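PDB 3VCO: dihydrofolate reductase, which reduces 7,8-dihydrofolate to tetrahydrofolate with NADPH, a key step in folate metabolism needed for thymidylate, purine and glycine synthesis. Local coordinates for residues A[22-33]-A[146-157]; A[50-58]-A[82-90]. One frame throughout, in Å; residues are numbered along the deposited sequence.

From the N terminus the chain at once enters segment 22-33, which carries strand 23-29 of contact 1, and then the helix 46-57 that supplies the first half of contact 2. Strand 64-70 and helix 71-76 follow before residues 82-90 come back to the C-terminal end of that helix and close a short loop. Only much later, after strand 125-130 and helix 134-142, does 146-157 pair with the first strand, closing a long loop that contains the whole of contact 2. The two contacts meet where helix 46-57 lies on the central sheet: Tyr-151 and Thr-153 of contact 1 touch Phe-51, Tyr-151 also touches Val-55, and Val-26 packs on Phe-52.

Contact 1 (A[22-33]-A[146-157]); sequences RLNVVVAVSENW and YPVRIYCTHILS
Leu-23 to Val-29 pairs with Val-148 to His-154 as neighbouring parallel strands in the central sheet of the dihydrofolate reductase fold. Eight backbone bonds run from Leu-23 N to Pro-147 O at one end to Ile-155 N to Val-29 O at the other. Strand 191-200 continues the sheet beyond 148-156, and strand 125-130 lies beyond 23-29.

Arg-22 can be followed outward. Its CG lies beside Pro-147 O, 3.7 Å away, with CB a little farther from it; CD reaches Arg-149 CB, and NE donates to Asn-24 OD1 at 3.1 Å. Asn-24 ND2 is itself hydrogen-bonded to Glu-127, on strand 125-130. The bend at chi3 (73°) then lays the guanidinium flat on that of Arg-149, centres 3.6 Å apart and planes 17° apart; CZ and NH1 meet Arg-149 CZ, while NH2 faces Arg-149 NH1. The likeness of charge is probably eased by Asp-199, salt-bridged to Arg-149 NE.

On the face bearing Ala-28, which probably binds NADP(+) as in related reductases, Thr-153 OG1 is hydrogen-bonded to Asp-48, a probable substrate-binding residue. A water donates to Val-27 O and Thr-153 OG1.

On the other face Cys-152 SG sits over the six-membered ring of Trp-33, 4.3 Å from its centroid. His-154, its NE2 hydrogen-bonded to Tyr-198 OH, turns an edge toward the same ring in an offset edge-to-face pair, CE1 coming within 3.7 Å of Trp-33 CZ2.

Contact 2 (A[50-58]-A[82-90]); sequences EFFKTVTTK and KPLKDRINI
Arg-87 reaches across to Thr-56 with a single direct hydrogen bond, NH1 to OG1 at 2.9 Å, bent to 141° at the hydrogen and with the oxygen 25° out of the guanidinium plane. With OG1 set between the backbone N and the carbonyl carbon (chi1 63°), that hydroxyl donates in turn to Phe-52 O. Two further nitrogens, NE and NH2, grip Lys-85 O side-on and fix the guanidinium against the turn Leu-84 to Arg-87. A water donates to Thr-57 O and to Asp-86 O, bridging the backbones.

The guanidinium lies between Thr-57 OG1, 3.1 Å above one face but not hydrogen-bonded to it, and Leu-84 CB over the opposite face. Here the end of helix 46-57 meets the turn leading into strand 88-92; as in related dihydrofolate reductases, Phe-52 and Lys-53 probably belong to the substrate site, and Arg-87 probably meets the glutamate carboxylate of folate. Leu-84 CD1 approaches the edge of the Phe-52 ring, 4.0 Å from CE2.

Among the charged groups, Lys-53 crosses Lys-85 at about a right angle, its NZ 3.2 Å from Lys-85 CG. The same NZ is 3.3 Å from Arg-87 NH2, two donors with no bond between them.

Contact 1 (A[22-33]-A[146-157])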
loop_
_atom_site.group_PDB
_atom_site.type_symbol
_atom_site.label_atom_id
_atom_site.label_comp_id
_atom_site.label_asym_id
_atom_site.label_seq_id
_atom_site.Cartn_x
_atom_site.Cartn_y
_atom_site.Cartn_z
ATOM N N ARG A 22 5.513 -1.489 12.430
ATOM C CA ARG A 22 5.928 -0.530 11.433
ATOM C C ARG A 22 4.703 -0.381 10.529
ATOM O O ARG A 22 4.030 -1.359 10.219
ATOM C CB ARG A 22 7.076 -1.134 10.617
ATOM C CG ARG A 22 7.776 -0.142 9.709
ATOM C CD ARG A 22 9.032 -0.734 9.238
ATOM N NE ARG A 22 8.789 -1.763 8.254
ATOM C CZ ARG A 22 9.678 -2.693 7.907
ATOM N NH1 ARG A 22 10.890 -2.730 8.484
ATOM N NH2 ARG A 22 9.353 -3.582 6.972
ATOM N N LEU A 23 4.386 0.823 10.105
ATOM C CA LEU A 23 3.293 0.930 9.151
ATOM C C LEU A 23 3.957 0.994 7.822
ATOM O O LEU A 23 4.824 1.837 7.610
ATOM C CB LEU A 23 2.464 2.182 9.386
ATOM C CG LEU A 23 1.587 2.291 10.593
ATOM C CD1 LEU A 23 0.859 3.626 10.518
ATOM C CD2 LEU A 23 0.602 1.104 10.616
ATOM N N ASN A 24 3.576 0.104 6.921
ATOM C CA ASN A 24 4.173 0.079 5.603
ATOM C C ASN A 24 3.189 0.757 4.665
ATOM O O ASN A 24 2.011 0.506 4.737
ATOM C CB ASN A 24 4.464 -1.343 5.163
ATOM C CG ASN A 24 5.485 -2.037 6.085
ATOM O OD1 ASN A 24 6.667 -1.759 6.026
ATOM N ND2 ASN A 24 5.008 -2.921 6.929
ATOM N N VAL A 25 3.681 1.725 3.911
ATOM C CA VAL A 25 2.870 2.434 2.970
ATOM C C VAL A 25 3.311 1.963 1.590
ATOM O O VAL A 25 4.507 1.949 1.296
ATOM C CB VAL A 25 3.117 3.921 3.124
ATOM C CG1 VAL A 25 2.510 4.654 1.978
ATOM C CG2 VAL A 25 2.516 4.383 4.441
ATOM N N VAL A 26 2.352 1.577 0.749
ATOM C CA VAL A 26 2.698 1.203 -0.633
ATOM C C VAL A 26 1.976 2.185 -1.575
ATOM O O VAL A 26 0.769 2.334 -1.488
ATOM C CB VAL A 26 2.227 -0.232 -0.960
ATOM C CG1 VAL A 26 2.695 -0.670 -2.389
ATOM C CG2 VAL A 26 2.769 -1.183 0.097
ATOM N N VAL A 27 2.725 2.813 -2.470
ATOM C CA VAL A 27 2.158 3.852 -3.316
ATOM C C VAL A 27 2.987 3.986 -4.597
ATOM O O VAL A 27 4.208 3.695 -4.598
ATOM C CB VAL A 27 2.189 5.189 -2.531
ATOM C CG1 VAL A 27 3.632 5.562 -2.184
ATOM C CG2 VAL A 27 1.469 6.319 -3.275
ATOM N N ALA A 28 2.330 4.421 -5.679
ATOM C CA ALA A 28 2.995 4.771 -6.931
ATOM C C ALA A 28 2.900 6.274 -7.057
ATOM O O ALA A 28 1.834 6.853 -6.847
ATOM C CB ALA A 28 2.317 4.088 -8.150
ATOM N N VAL A 29 4.009 6.938 -7.370
ATOM C CA VAL A 29 3.982 8.396 -7.457
ATOM C C VAL A 29 4.655 8.913 -8.735
ATOM O O VAL A 29 5.614 8.316 -9.216
ATOM C CB VAL A 29 4.604 9.076 -6.220
ATOM C CG1 VAL A 29 3.878 8.638 -4.969
ATOM C CG2 VAL A 29 6.141 8.797 -6.111
ATOM N N SER A 30 4.109 9.976 -9.306
ATOM C CA SER A 30 4.756 10.664 -10.412
ATOM C C SER A 30 5.912 11.588 -9.946
ATOM O O SER A 30 6.220 11.699 -8.751
ATOM C CB SER A 30 3.716 11.511 -11.159
ATOM O OG SER A 30 3.169 12.483 -10.288
ATOM N N GLU A 31 6.525 12.267 -10.909
ATOM C CA GLU A 31 7.631 13.192 -10.666
ATOM C C GLU A 31 7.463 14.181 -9.518
ATOM O O GLU A 31 8.432 14.504 -8.832
ATOM C CB GLU A 31 7.979 13.941 -11.943
ATOM C CG GLU A 31 6.850 14.750 -12.587
ATOM C CD GLU A 31 5.963 13.943 -13.528
ATOM O OE1 GLU A 31 6.006 12.667 -13.512
ATOM O OE2 GLU A 31 5.190 14.601 -14.251
ATOM N N ASN A 32 6.241 14.651 -9.303
ATOM C CA ASN A 32 5.967 15.535 -8.172
ATOM C C ASN A 32 5.211 14.921 -7.016
ATOM O O ASN A 32 4.427 15.594 -6.358
ATOM C CB ASN A 32 5.189 16.724 -8.661
ATOM C CG ASN A 32 5.998 17.551 -9.569
ATOM O OD1 ASN A 32 7.230 17.461 -9.550
ATOM N ND2 ASN A 32 5.344 18.350 -10.382
ATOM N N TRP A 33 5.495 13.657 -6.752
ATOM C CA TRP A 33 4.670 12.810 -5.897
ATOM C C TRP A 33 3.145 13.057 -6.046
ATOM O O TRP A 33 2.420 13.109 -5.052
ATOM C CB TRP A 33 5.148 12.830 -4.422
ATOM C CG TRP A 33 6.536 12.192 -4.171
ATOM C CD1 TRP A 33 7.747 12.567 -4.738
ATOM C CD2 TRP A 33 6.848 11.117 -3.265
ATOM N NE1 TRP A 33 8.764 11.780 -4.247
ATOM C CE2 TRP A 33 8.236 10.879 -3.344
ATOM C CE3 TRP A 33 6.086 10.325 -2.399
ATOM C CZ2 TRP A 33 8.873 9.883 -2.580
ATOM C CZ3 TRP A 33 6.733 9.324 -1.651
ATOM C CH2 TRP A 33 8.102 9.121 -1.759
ATOM N N TYR A 146 4.148 5.243 15.466
ATOM C CA TYR A 146 4.749 4.097 14.778
ATOM C C TYR A 146 5.723 4.586 13.686
ATOM O O TYR A 146 5.444 5.575 13.010
ATOM C CB TYR A 146 3.685 3.215 14.124
ATOM C CG TYR A 146 2.636 2.677 15.060
ATOM C CD1 TYR A 146 2.907 1.590 15.880
ATOM C CD2 TYR A 146 1.385 3.258 15.140
ATOM C CE1 TYR A 146 1.966 1.093 16.745
ATOM C CE2 TYR A 146 0.432 2.759 16.008
ATOM C CZ TYR A 146 0.743 1.677 16.806
ATOM O OH TYR A 146 -0.178 1.170 17.683
ATOM N N PRO A 147 6.849 3.877 13.493
ATOM C CA PRO A 147 7.727 4.194 12.351
ATOM C C PRO A 147 7.060 3.820 11.021
ATOM O O PRO A 147 6.249 2.920 10.990
ATOM C CB PRO A 147 8.951 3.298 12.590
ATOM C CG PRO A 147 8.411 2.120 13.324
ATOM C CD PRO A 147 7.314 2.689 14.236
ATOM N N VAL A 148 7.397 4.507 9.934
ATOM C CA VAL A 148 6.725 4.236 8.688
ATOM C C VAL A 148 7.768 3.886 7.648
ATOM O O VAL A 148 8.852 4.445 7.664
ATOM C CB VAL A 148 6.000 5.501 8.207
ATOM C CG1 VAL A 148 5.316 5.260 6.815
ATOM C CG2 VAL A 148 5.009 6.010 9.294
ATOM N N ARG A 149 7.431 2.946 6.775
ATOM C CA ARG A 149 8.319 2.575 5.669
ATOM C C ARG A 149 7.473 2.805 4.432
ATOM O O ARG A 149 6.296 2.492 4.436
ATOM C CB ARG A 149 8.728 1.092 5.726
ATOM C CG ARG A 149 9.418 0.652 4.404
ATOM C CD ARG A 149 10.058 -0.681 4.514
ATOM N NE ARG A 149 11.243 -0.577 5.354
ATOM C CZ ARG A 149 12.134 -1.537 5.488
ATOM N NH1 ARG A 149 11.995 -2.692 4.827
ATOM N NH2 ARG A 149 13.159 -1.329 6.277
ATOM N N ILE A 150 8.051 3.376 3.385
ATOM C CA ILE A 150 7.301 3.567 2.151
ATOM C C ILE A 150 7.929 2.728 1.042
ATOM O O ILE A 150 9.088 2.899 0.722
ATOM C CB ILE A 150 7.413 5.047 1.668
ATOM C CG1 ILE A 150 6.809 6.002 2.712
ATOM C CG2 ILE A 150 6.736 5.209 0.313
ATOM C CD1 ILE A 150 7.183 7.516 2.440
ATOM N N TYR A 151 7.134 1.883 0.426
ATOM C CA TYR A 151 7.514 1.146 -0.773
ATOM C C TYR A 151 6.937 1.959 -1.908
ATOM O O TYR A 151 5.717 2.084 -2.057
ATOM C CB TYR A 151 6.818 -0.216 -0.738
ATOM C CG TYR A 151 7.416 -1.146 0.287
ATOM C CD1 TYR A 151 8.442 -2.036 -0.079
ATOM C CD2 TYR A 151 7.016 -1.091 1.636
ATOM C CE1 TYR A 151 9.004 -2.903 0.859
ATOM C CE2 TYR A 151 7.592 -1.959 2.592
ATOM C CZ TYR A 151 8.581 -2.857 2.179
ATOM O OH TYR A 151 9.150 -3.693 3.101
ATOM N N CYS A 152 7.813 2.522 -2.709
ATOM C CA CYS A 152 7.397 3.514 -3.654
ATOM C C CYS A 152 7.737 3.049 -5.082
ATOM O O CYS A 152 8.863 2.638 -5.366
ATOM C CB CYS A 152 8.143 4.838 -3.337
ATOM S SG CYS A 152 7.626 6.209 -4.373
ATOM N N THR A 153 6.754 3.118 -5.971
ATOM C CA THR A 153 7.042 3.066 -7.391
ATOM C C THR A 153 7.049 4.479 -7.918
ATOM O O THR A 153 6.018 5.128 -7.963
ATOM C CB THR A 153 5.974 2.252 -8.095
ATOM O OG1 THR A 153 5.909 0.995 -7.406
ATOM C CG2 THR A 153 6.325 2.053 -9.564
ATOM N N HIS A 154 8.214 4.935 -8.338
ATOM C CA HIS A 154 8.350 6.231 -9.026
ATOM C C HIS A 154 8.059 6.086 -10.506
ATOM O O HIS A 154 8.606 5.224 -11.160
ATOM C CB HIS A 154 9.769 6.761 -8.870
ATOM C CG HIS A 154 10.138 7.091 -7.451
ATOM N ND1 HIS A 154 9.828 8.297 -6.853
ATOM C CD2 HIS A 154 10.840 6.390 -6.533
ATOM C CE1 HIS A 154 10.287 8.305 -5.614
ATOM N NE2 HIS A 154 10.885 7.152 -5.385
ATOM N N ILE A 155 7.234 6.965 -11.048
ATOM C CA ILE A 155 6.836 6.851 -12.437
ATOM C C ILE A 155 7.087 8.167 -13.146
ATOM O O ILE A 155 6.969 9.210 -12.524
ATOM C CB ILE A 155 5.347 6.537 -12.493
ATOM C CG1 ILE A 155 5.093 5.162 -11.873
ATOM C CG2 ILE A 155 4.837 6.593 -13.922
ATOM C CD1 ILE A 155 3.595 4.815 -11.719
ATOM N N LEU A 156 7.501 8.108 -14.410
ATOM C CA LEU A 156 7.532 9.282 -15.249
ATOM C C LEU A 156 6.250 9.249 -16.055
ATOM O O LEU A 156 6.053 8.404 -16.942
ATOM C CB LEU A 156 8.767 9.325 -16.131
ATOM C CG LEU A 156 9.971 10.016 -15.502
ATOM C CD1 LEU A 156 10.998 10.275 -16.565
ATOM C CD2 LEU A 156 9.575 11.313 -14.801
ATOM N N SER A 157 5.364 10.167 -15.687
ATOM C CA SER A 157 3.978 10.135 -16.111
ATOM C C SER A 157 3.808 10.737 -17.498
ATOM O O SER A 157 4.059 11.917 -17.702
ATOM C CB SER A 157 3.134 10.907 -15.101
ATOM O OG SER A 157 2.866 10.121 -13.950
HETATM O O HOH W 1 4.578 0.702 -5.175
HETATM O O HOH W 2 8.651 10.284 -8.285
#

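Contact 2 (A[50-58]-A[82-90])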
loop_
_atom_site.group_PDB
_atom_site.type_symbol
_atom_site.label_atom_id
_atom_site.label_comp_id
_atom_site.label_asym_id
_atom_site.label_seq_id
_atom_site.Cartn_x
_atom_site.Cartn_y
_atom_site.Cartn_z
ATOM N N GLU A 50 3.721 -7.363 -9.918
ATOM C CA GLU A 50 4.713 -8.274 -9.347
ATOM C C GLU A 50 5.332 -7.708 -8.066
ATOM O O GLU A 50 5.428 -8.410 -7.073
ATOM C CB GLU A 50 5.848 -8.553 -10.323
ATOM C CG GLU A 50 5.419 -8.923 -11.716
ATOM C CD GLU A 50 6.615 -8.992 -12.672
ATOM O OE1 GLU A 50 7.750 -9.224 -12.190
ATOM O OE2 GLU A 50 6.422 -8.797 -13.897
ATOM N N PHE A 51 5.778 -6.449 -8.122
ATOM C CA PHE A 51 6.376 -5.743 -6.994
ATOM C C PHE A 51 5.374 -5.673 -5.857
ATOM O O PHE A 51 5.656 -6.091 -4.731
ATOM C CB PHE A 51 6.832 -4.340 -7.437
ATOM C CG PHE A 51 7.252 -3.418 -6.292
ATOM C CD1 PHE A 51 8.453 -3.616 -5.622
ATOM C CD2 PHE A 51 6.469 -2.335 -5.935
ATOM C CE1 PHE A 51 8.849 -2.762 -4.585
ATOM C CE2 PHE A 51 6.847 -1.498 -4.912
ATOM C CZ PHE A 51 8.055 -1.703 -4.248
ATOM N N PHE A 52 4.167 -5.221 -6.181
ATOM C CA PHE A 52 3.088 -5.143 -5.212
ATOM C C PHE A 52 2.798 -6.495 -4.554
ATOM O O PHE A 52 2.799 -6.588 -3.338
ATOM C CB PHE A 52 1.832 -4.617 -5.871
ATOM C CG PHE A 52 0.687 -4.439 -4.935
ATOM C CD1 PHE A 52 0.472 -3.233 -4.300
ATOM C CD2 PHE A 52 -0.214 -5.459 -4.734
ATOM C CE1 PHE A 52 -0.641 -3.085 -3.442
ATOM C CE2 PHE A 52 -1.291 -5.316 -3.883
ATOM C CZ PHE A 52 -1.508 -4.142 -3.241
ATOM N N LYS A 53 2.536 -7.514 -5.367
ATOM C CA LYS A 53 2.273 -8.872 -4.888
ATOM C C LYS A 53 3.353 -9.391 -3.932
ATOM O O LYS A 53 3.055 -9.821 -2.811
ATOM C CB LYS A 53 2.106 -9.846 -6.061
ATOM C CG LYS A 53 1.952 -11.313 -5.634
ATOM C CD LYS A 53 0.562 -11.610 -5.104
ATOM C CE LYS A 53 0.337 -13.128 -4.956
ATOM N NZ LYS A 53 -1.102 -13.473 -4.835
ATOM N N THR A 54 4.595 -9.353 -4.385
ATOM C CA THR A 54 5.750 -9.714 -3.561
ATOM C C THR A 54 5.833 -8.961 -2.224
ATOM O O THR A 54 5.871 -9.585 -1.163
ATOM C CB THR A 54 7.066 -9.507 -4.334
ATOM O OG1 THR A 54 7.055 -10.345 -5.495
ATOM C CG2 THR A 54 8.262 -9.873 -3.474
ATOM N N VAL A 55 5.845 -7.632 -2.288
ATOM C CA VAL A 55 5.968 -6.779 -1.107
ATOM C C VAL A 55 4.858 -7.115 -0.131
ATOM O O VAL A 55 5.124 -7.346 1.046
ATOM C CB VAL A 55 5.953 -5.252 -1.491
ATOM C CG1 VAL A 55 5.685 -4.349 -0.304
ATOM C CG2 VAL A 55 7.258 -4.856 -2.146
ATOM N N THR A 56 3.621 -7.196 -0.612
ATOM C CA THR A 56 2.499 -7.355 0.310
ATOM C C THR A 56 2.202 -8.766 0.731
ATOM O O THR A 56 1.512 -8.968 1.708
ATOM C CB THR A 56 1.191 -6.732 -0.236
ATOM O OG1 THR A 56 0.809 -7.420 -1.427
ATOM C CG2 THR A 56 1.399 -5.149 -0.501
ATOM N N THR A 57 2.688 -9.754 -0.004
ATOM C CA THR A 57 2.304 -11.118 0.325
ATOM C C THR A 57 3.348 -11.820 1.162
ATOM O O THR A 57 3.013 -12.635 2.041
ATOM C CB THR A 57 1.994 -11.931 -0.941
ATOM O OG1 THR A 57 0.893 -11.317 -1.616
ATOM C CG2 THR A 57 1.644 -13.368 -0.604
ATOM N N LYS A 58 4.605 -11.501 0.907
ATOM C CA LYS A 58 5.690 -12.160 1.632
ATOM C C LYS A 58 5.598 -11.994 3.146
ATOM O O LYS A 58 5.644 -10.883 3.666
ATOM C CB LYS A 58 7.055 -11.660 1.179
ATOM C CG LYS A 58 8.194 -12.472 1.802
ATOM C CD LYS A 58 8.010 -13.964 1.496
ATOM C CE LYS A 58 9.061 -14.856 2.193
ATOM N NZ LYS A 58 10.470 -14.534 1.804
ATOM N N LYS A 82 -9.465 -9.436 -6.786
ATOM C CA LYS A 82 -10.128 -9.156 -5.503
ATOM C C LYS A 82 -10.800 -10.399 -4.917
ATOM O O LYS A 82 -11.458 -11.127 -5.664
ATOM C CB LYS A 82 -11.296 -8.208 -5.785
ATOM C CG LYS A 82 -11.157 -6.757 -5.425
ATOM C CD LYS A 82 -12.565 -6.210 -5.324
ATOM C CE LYS A 82 -12.783 -4.957 -6.083
ATOM N NZ LYS A 82 -14.073 -4.356 -5.700
ATOM N N PRO A 83 -10.703 -10.636 -3.586
ATOM C CA PRO A 83 -9.855 -10.026 -2.545
ATOM C C PRO A 83 -8.418 -10.458 -2.823
ATOM O O PRO A 83 -8.189 -11.411 -3.559
ATOM C CB PRO A 83 -10.323 -10.696 -1.262
ATOM C CG PRO A 83 -11.735 -11.237 -1.581
ATOM C CD PRO A 83 -11.685 -11.591 -3.020
ATOM N N LEU A 84 -7.455 -9.736 -2.288
ATOM C CA LEU A 84 -6.063 -10.053 -2.553
ATOM C C LEU A 84 -5.733 -11.334 -1.817
ATOM O O LEU A 84 -5.827 -11.368 -0.591
ATOM C CB LEU A 84 -5.244 -8.907 -2.031
ATOM C CG LEU A 84 -5.590 -7.631 -2.788
ATOM C CD1 LEU A 84 -4.798 -6.431 -2.246
ATOM C CD2 LEU A 84 -5.266 -7.872 -4.245
ATOM N N LYS A 85 -5.377 -12.389 -2.547
ATOM C CA LYS A 85 -5.158 -13.695 -1.915
ATOM C C LYS A 85 -4.005 -13.699 -0.904
ATOM O O LYS A 85 -3.001 -13.019 -1.098
ATOM C CB LYS A 85 -4.952 -14.800 -2.977
ATOM C CG LYS A 85 -4.134 -14.370 -4.172
ATOM C CD LYS A 85 -4.131 -15.447 -5.295
ATOM C CE LYS A 85 -3.459 -14.929 -6.571
ATOM N NZ LYS A 85 -3.479 -15.921 -7.690
ATOM N N ASP A 86 -4.150 -14.489 0.152
ATOM C CA ASP A 86 -3.054 -14.718 1.102
ATOM C C ASP A 86 -2.694 -13.511 1.954
ATOM O O ASP A 86 -1.618 -13.474 2.572
ATOM C CB ASP A 86 -1.814 -15.273 0.385
ATOM C CG ASP A 86 -2.038 -16.696 -0.146
ATOM O OD1 ASP A 86 -2.664 -17.509 0.576
ATOM O OD2 ASP A 86 -1.604 -17.001 -1.283
ATOM N N ARG A 87 -3.611 -12.539 1.989
ATOM C CA ARG A 87 -3.481 -11.357 2.819
ATOM C C ARG A 87 -4.789 -11.121 3.495
ATOM O O ARG A 87 -5.849 -11.472 2.969
ATOM C CB ARG A 87 -3.116 -10.122 1.942
ATOM C CG ARG A 87 -1.698 -10.198 1.421
ATOM C CD ARG A 87 -1.574 -9.456 0.109
ATOM N NE ARG A 87 -2.041 -10.320 -0.954
ATOM C CZ ARG A 87 -1.963 -10.050 -2.244
ATOM N NH1 ARG A 87 -1.384 -8.926 -2.671
ATOM N NH2 ARG A 87 -2.430 -10.945 -3.112
ATOM N N ILE A 88 -4.733 -10.537 4.673
ATOM C CA ILE A 88 -5.947 -10.121 5.356
ATOM C C ILE A 88 -6.316 -8.796 4.703
ATOM O O ILE A 88 -5.541 -7.844 4.754
ATOM C CB ILE A 88 -5.652 -9.882 6.852
ATOM C CG1 ILE A 88 -5.212 -11.200 7.524
ATOM C CG2 ILE A 88 -6.872 -9.234 7.569
ATOM C CD1 ILE A 88 -4.437 -10.989 8.775
ATOM N N ASN A 89 -7.468 -8.753 4.052
ATOM C CA ASN A 89 -7.970 -7.536 3.401
ATOM C C ASN A 89 -8.847 -6.727 4.350
ATOM O O ASN A 89 -9.838 -7.247 4.897
ATOM C CB ASN A 89 -8.839 -7.883 2.184
ATOM C CG ASN A 89 -8.060 -8.485 1.039
ATOM O OD1 ASN A 89 -8.248 -8.085 -0.110
ATOM N ND2 ASN A 89 -7.169 -9.431 1.337
ATOM N N ILE A 90 -8.539 -5.445 4.506
ATOM C CA ILE A 90 -9.341 -4.605 5.379
ATOM C C ILE A 90 -9.643 -3.303 4.641
ATOM O O ILE A 90 -8.737 -2.641 4.173
ATOM C CB ILE A 90 -8.590 -4.237 6.686
ATOM C CG1 ILE A 90 -8.246 -5.491 7.472
ATOM C CG2 ILE A 90 -9.465 -3.323 7.592
ATOM C CD1 ILE A 90 -7.443 -5.194 8.699
HETATM O O HOH W 3 0.594 -12.538 3.457
#